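Local structure of GH18 chiitnase (Pseudoalteromonas aurantia, 6K7Z) at residues A[119-122]-A[127-130]; A[154-159]-A[168-173]. The protein hydrolyses chitin as an endo-acting chitinase of glycoside hydrolase family 18, probably cutting the beta-1,4 links between N-acetylglucosamine units within the polymer. All coordinates share one frame; numbering follows the deposited sequence.

Contact 1: A[119-122]-A[127-130]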
loop_
_atom_site.group_PDB
_atom_site.type_symbol
_atom_site.label_atom_id
_atom_site.label_comp_id
_atom_site.label_asym_id
_atom_site.label_seq_id
_atom_site.Cartn_x
_atom_site.Cartn_y
_atom_site.Cartn_z
ATOM N N THR A 119 6.372 12.957 -3.313
ATOM C CA THR A 119 5.645 13.697 -4.336
ATOM C C THR A 119 6.566 14.608 -5.142
ATOM O O THR A 119 6.376 14.784 -6.355
ATOM C CB THR A 119 4.540 14.506 -3.661
ATOM O OG1 THR A 119 3.717 13.614 -2.896
ATOM C CG2 THR A 119 3.693 15.246 -4.689
ATOM N N ALA A 120 7.566 15.206 -4.485
ATOM C CA ALA A 120 8.435 16.152 -5.177
ATOM C C ALA A 120 9.202 15.507 -6.322
ATOM O O ALA A 120 9.661 16.217 -7.219
ATOM C CB ALA A 120 9.422 16.789 -4.200
ATOM N N ALA A 121 9.361 14.184 -6.313
ATOM C CA ALA A 121 10.035 13.530 -7.427
ATOM C C ALA A 121 9.155 13.407 -8.663
ATOM O O ALA A 121 9.656 13.002 -9.717
ATOM C CB ALA A 121 10.548 12.149 -6.999
ATOM N N PHE A 122 7.870 13.760 -8.575
ATOM C CA PHE A 122 7.016 13.860 -9.754
ATOM C C PHE A 122 6.909 15.288 -10.282
ATOM O O PHE A 122 6.275 15.496 -11.321
ATOM C CB PHE A 122 5.596 13.341 -9.454
ATOM C CG PHE A 122 5.535 11.896 -9.011
ATOM C CD1 PHE A 122 6.468 10.961 -9.453
ATOM C CD2 PHE A 122 4.524 11.479 -8.154
ATOM C CE1 PHE A 122 6.380 9.630 -9.046
ATOM C CE2 PHE A 122 4.426 10.172 -7.742
ATOM C CZ PHE A 122 5.359 9.233 -8.177
ATOM N N GLY A 127 15.508 16.117 -7.822
ATOM C CA GLY A 127 16.788 15.694 -8.350
ATOM C C GLY A 127 16.831 14.264 -8.832
ATOM O O GLY A 127 17.918 13.705 -8.979
ATOM N N TYR A 128 15.676 13.642 -9.063
ATOM C CA TYR A 128 15.629 12.339 -9.713
ATOM C C TYR A 128 14.214 12.133 -10.232
ATOM O O TYR A 128 13.263 12.732 -9.729
ATOM C CB TYR A 128 16.045 11.194 -8.769
ATOM C CG TYR A 128 14.982 10.799 -7.754
ATOM C CD1 TYR A 128 14.807 11.524 -6.577
ATOM C CD2 TYR A 128 14.151 9.701 -7.976
ATOM C CE1 TYR A 128 13.824 11.167 -5.642
ATOM C CE2 TYR A 128 13.162 9.337 -7.047
ATOM C CZ TYR A 128 13.013 10.072 -5.884
ATOM O OH TYR A 128 12.039 9.720 -4.975
ATOM N N ASP A 129 14.096 11.304 -11.261
ATOM C CA ASP A 129 12.818 11.028 -11.904
ATOM C C ASP A 129 12.093 9.951 -11.098
ATOM O O ASP A 129 12.481 8.782 -11.127
ATOM C CB ASP A 129 13.064 10.593 -13.345
ATOM C CG ASP A 129 11.794 10.506 -14.167
ATOM O OD1 ASP A 129 10.724 10.210 -13.600
ATOM O OD2 ASP A 129 11.878 10.727 -15.393
ATOM N N GLY A 130 11.045 10.338 -10.375
ATOM C CA GLY A 130 10.369 9.375 -9.516
ATOM C C GLY A 130 9.597 8.320 -10.289
ATOM O O GLY A 130 9.531 7.157 -9.874
HETATM O O HOH W 1 8.481 11.502 -12.349
#
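A121 meets Y128 and G130 in a mixed apolar and backbone contact inside the loop that runs from strand 111-115 to helix 130-144, towards the outside of the barrel. The methyl of A121 lies over one face of the Y128 ring, CB standing 3.9 Å from the centroid and shifted towards the phenol end, where it comes within 3.4 Å of CZ. Y128 CG sits between its own backbone N and carbonyl carbon (chi1 76°), which turns the ring so that its face lies under A121 CB, while its OH hydrogen-bonds D118 and Y116. These two flank E117, the last residue of the DxxDxDxE signature of family 18 TIM barrels and probably, as in its relatives, the catalytic acid. Straight after the signature a 3-10 turn at 119-122 folds the loop back, and the chain returns past it at 127-129 into helix 130-144. G130 N donates to A121 O over 3.1 Å. Water 1 bridges A121 O and OD1 of D129, the N-cap residue, whose OD1 also accepts from Q132 N. Next to G130, the edge of the F122 ring meets the backbone, CE1 lying 3.7 Å from G130 C; the absence of a CB at G130 allows this close approach to both A121 CB and F122 CE1.

Contact 2: A[154-159]-A[168-173]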
loop_
_atom_site.group_PDB
_atom_site.type_symbol
_atom_site.label_atom_id
_atom_site.label_comp_id
_atom_site.label_asym_id
_atom_site.label_seq_id
_atom_site.Cartn_x
_atom_site.Cartn_y
_atom_site.Cartn_z
ATOM N N HIS A 154 1.551 -1.112 -4.891
ATOM C CA HIS A 154 1.969 0.251 -4.583
ATOM C C HIS A 154 0.835 0.927 -3.826
ATOM O O HIS A 154 -0.305 0.466 -3.873
ATOM C CB HIS A 154 2.277 1.079 -5.841
ATOM C CG HIS A 154 3.464 0.609 -6.619
ATOM N ND1 HIS A 154 4.563 1.407 -6.841
ATOM C CD2 HIS A 154 3.709 -0.560 -7.254
ATOM C CE1 HIS A 154 5.439 0.748 -7.581
ATOM N NE2 HIS A 154 4.949 -0.452 -7.834
ATOM N N ALA A 155 1.129 2.053 -3.174
ATOM C CA ALA A 155 0.138 2.756 -2.347
ATOM C C ALA A 155 0.091 4.238 -2.702
ATOM O O ALA A 155 0.408 5.103 -1.873
ATOM C CB ALA A 155 0.426 2.562 -0.857
ATOM N N PRO A 156 -0.323 4.569 -3.923
ATOM C CA PRO A 156 -0.305 5.967 -4.356
ATOM C C PRO A 156 -1.406 6.797 -3.720
ATOM O O PRO A 156 -2.448 6.300 -3.282
ATOM C CB PRO A 156 -0.515 5.867 -5.867
ATOM C CG PRO A 156 -1.322 4.625 -6.028
ATOM C CD PRO A 156 -0.791 3.677 -5.001
ATOM N N GLN A 157 -1.164 8.072 -3.694
ATOM C CA GLN A 157 -2.166 9.059 -3.331
ATOM C C GLN A 157 -2.880 9.559 -4.583
ATOM O O GLN A 157 -2.348 9.449 -5.692
ATOM C CB GLN A 157 -1.502 10.206 -2.581
ATOM C CG GLN A 157 -0.921 9.732 -1.258
ATOM C CD GLN A 157 0.081 10.696 -0.687
ATOM O OE1 GLN A 157 -0.269 11.804 -0.273
ATOM N NE2 GLN A 157 1.341 10.284 -0.660
ATOM N N PRO A 158 -4.100 10.076 -4.442
ATOM C CA PRO A 158 -4.928 10.378 -5.616
ATOM C C PRO A 158 -4.242 11.299 -6.617
ATOM O O PRO A 158 -4.363 11.063 -7.826
ATOM C CB PRO A 158 -6.177 11.035 -5.006
ATOM C CG PRO A 158 -6.324 10.342 -3.686
ATOM C CD PRO A 158 -4.890 10.141 -3.193
ATOM N N PRO A 159 -3.531 12.356 -6.188
ATOM C CA PRO A 159 -2.911 13.232 -7.205
ATOM C C PRO A 159 -1.964 12.495 -8.131
ATOM O O PRO A 159 -1.782 12.911 -9.284
ATOM C CB PRO A 159 -2.174 14.286 -6.370
ATOM C CG PRO A 159 -2.936 14.350 -5.092
ATOM C CD PRO A 159 -3.358 12.921 -4.833
ATOM N N ALA A 168 1.195 13.757 -11.321
ATOM C CA ALA A 168 0.618 12.477 -11.717
ATOM C C ALA A 168 1.664 11.445 -12.127
ATOM O O ALA A 168 1.544 10.808 -13.180
ATOM C CB ALA A 168 -0.377 12.681 -12.856
ATOM N N GLY A 169 2.670 11.250 -11.282
ATOM C CA GLY A 169 3.726 10.308 -11.602
ATOM C C GLY A 169 3.241 8.893 -11.846
ATOM O O GLY A 169 3.814 8.174 -12.666
ATOM N N TYR A 170 2.180 8.466 -11.152
ATOM C CA TYR A 170 1.741 7.083 -11.302
ATOM C C TYR A 170 0.973 6.828 -12.587
ATOM O O TYR A 170 0.805 5.662 -12.961
ATOM C CB TYR A 170 0.893 6.651 -10.102
ATOM C CG TYR A 170 1.716 5.957 -9.065
ATOM C CD1 TYR A 170 2.491 6.682 -8.176
ATOM C CD2 TYR A 170 1.756 4.570 -8.997
ATOM C CE1 TYR A 170 3.253 6.043 -7.215
ATOM C CE2 TYR A 170 2.541 3.913 -8.040
ATOM C CZ TYR A 170 3.279 4.665 -7.160
ATOM O OH TYR A 170 4.063 4.058 -6.212
ATOM N N VAL A 171 0.490 7.871 -13.265
ATOM C CA VAL A 171 -0.028 7.682 -14.620
ATOM C C VAL A 171 1.062 7.094 -15.503
ATOM O O VAL A 171 0.864 6.080 -16.181
ATOM C CB VAL A 171 -0.555 9.010 -15.194
ATOM C CG1 VAL A 171 -0.881 8.863 -16.680
ATOM C CG2 VAL A 171 -1.794 9.456 -14.436
ATOM N N GLU A 172 2.242 7.713 -15.483
ATOM C CA GLU A 172 3.377 7.162 -16.212
ATOM C C GLU A 172 3.712 5.765 -15.719
ATOM O O GLU A 172 3.973 4.862 -16.521
ATOM C CB GLU A 172 4.589 8.084 -16.077
ATOM C CG GLU A 172 5.811 7.626 -16.873
ATOM C CD GLU A 172 7.010 8.574 -16.754
ATOM O OE1 GLU A 172 6.814 9.778 -16.472
ATOM O OE2 GLU A 172 8.156 8.103 -16.949
ATOM N N VAL A 173 3.694 5.558 -14.400
ATOM C CA VAL A 173 4.026 4.242 -13.862
ATOM C C VAL A 173 3.094 3.174 -14.432
ATOM O O VAL A 173 3.551 2.167 -14.991
ATOM C CB VAL A 173 3.992 4.261 -12.322
ATOM C CG1 VAL A 173 4.147 2.853 -11.774
ATOM C CG2 VAL A 173 5.103 5.157 -11.777
HETATM O O HOH W 2 3.005 4.629 -3.680
#
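The backbone of 154-159 approaches that of 168-173 most closely at its far end, where the CA atoms of P159 and A168 are 5.8 Å apart, while P156 and Y170 stand 7.3 Å apart at CA and meet through their side chains. At the close end A168 CA makes a CA-H...O contact of 3.4 Å with P159 O. Y170, in the first turn of helix 169-177, carries most of the remainder. P156 CB sits almost exactly over the centre of one face of its ring, 3.8 Å from the centroid, in a CH-pi contact. H154 comes to the phenol end: Y170 OH lies in the plane of the imidazole and shares a 2.8 Å hydrogen bond with ND1, the two ring planes being turned 79° apart. The H154 side chain leaves with CG anti to the carbonyl carbon (chi1 -66°), which brings ND1 to the phenol oxygen. Its NE2 bonds T138 on helix 130-144, so both ring nitrogens are held and the rotation of the imidazole is fixed. These segments belong to one beta-alpha unit of the TIM barrel, the loop leaving strand 151-154 and the helix that follows it. Water 2 hydrogen-bonds Y170 OH at 2.8 Å and accepts from A155 N, tying the phenol to the backbone as well. A phenylalanine in place of Y170 would probably keep the cover over P156 but leave H154 ND1 and water 2 without their shared partner. L134 of helix 130-144 packs against both Y170 and V173.

How the contacts relate
Contact 1 lies towards the periphery, its centre about 19 Å from that of the chain and only partly buried; contact 2, its centre about 12 Å out, is buried. Each closes a loop that follows a barrel strand against the start of the next helix, 130-144 in one case and 169-177 in the other. Both include a CH-pi contact and a water, but the direct polar link of contact 1 runs from backbone to backbone, whereas that of contact 2 joins two side chains, H154 and Y170. F122 joins the two contacts directly, its CG 3.5 Å from G169 CA and its CZ 3.8 Å from Y170 CD1, while L134 of helix 130-144 touches F122 as well as Y170.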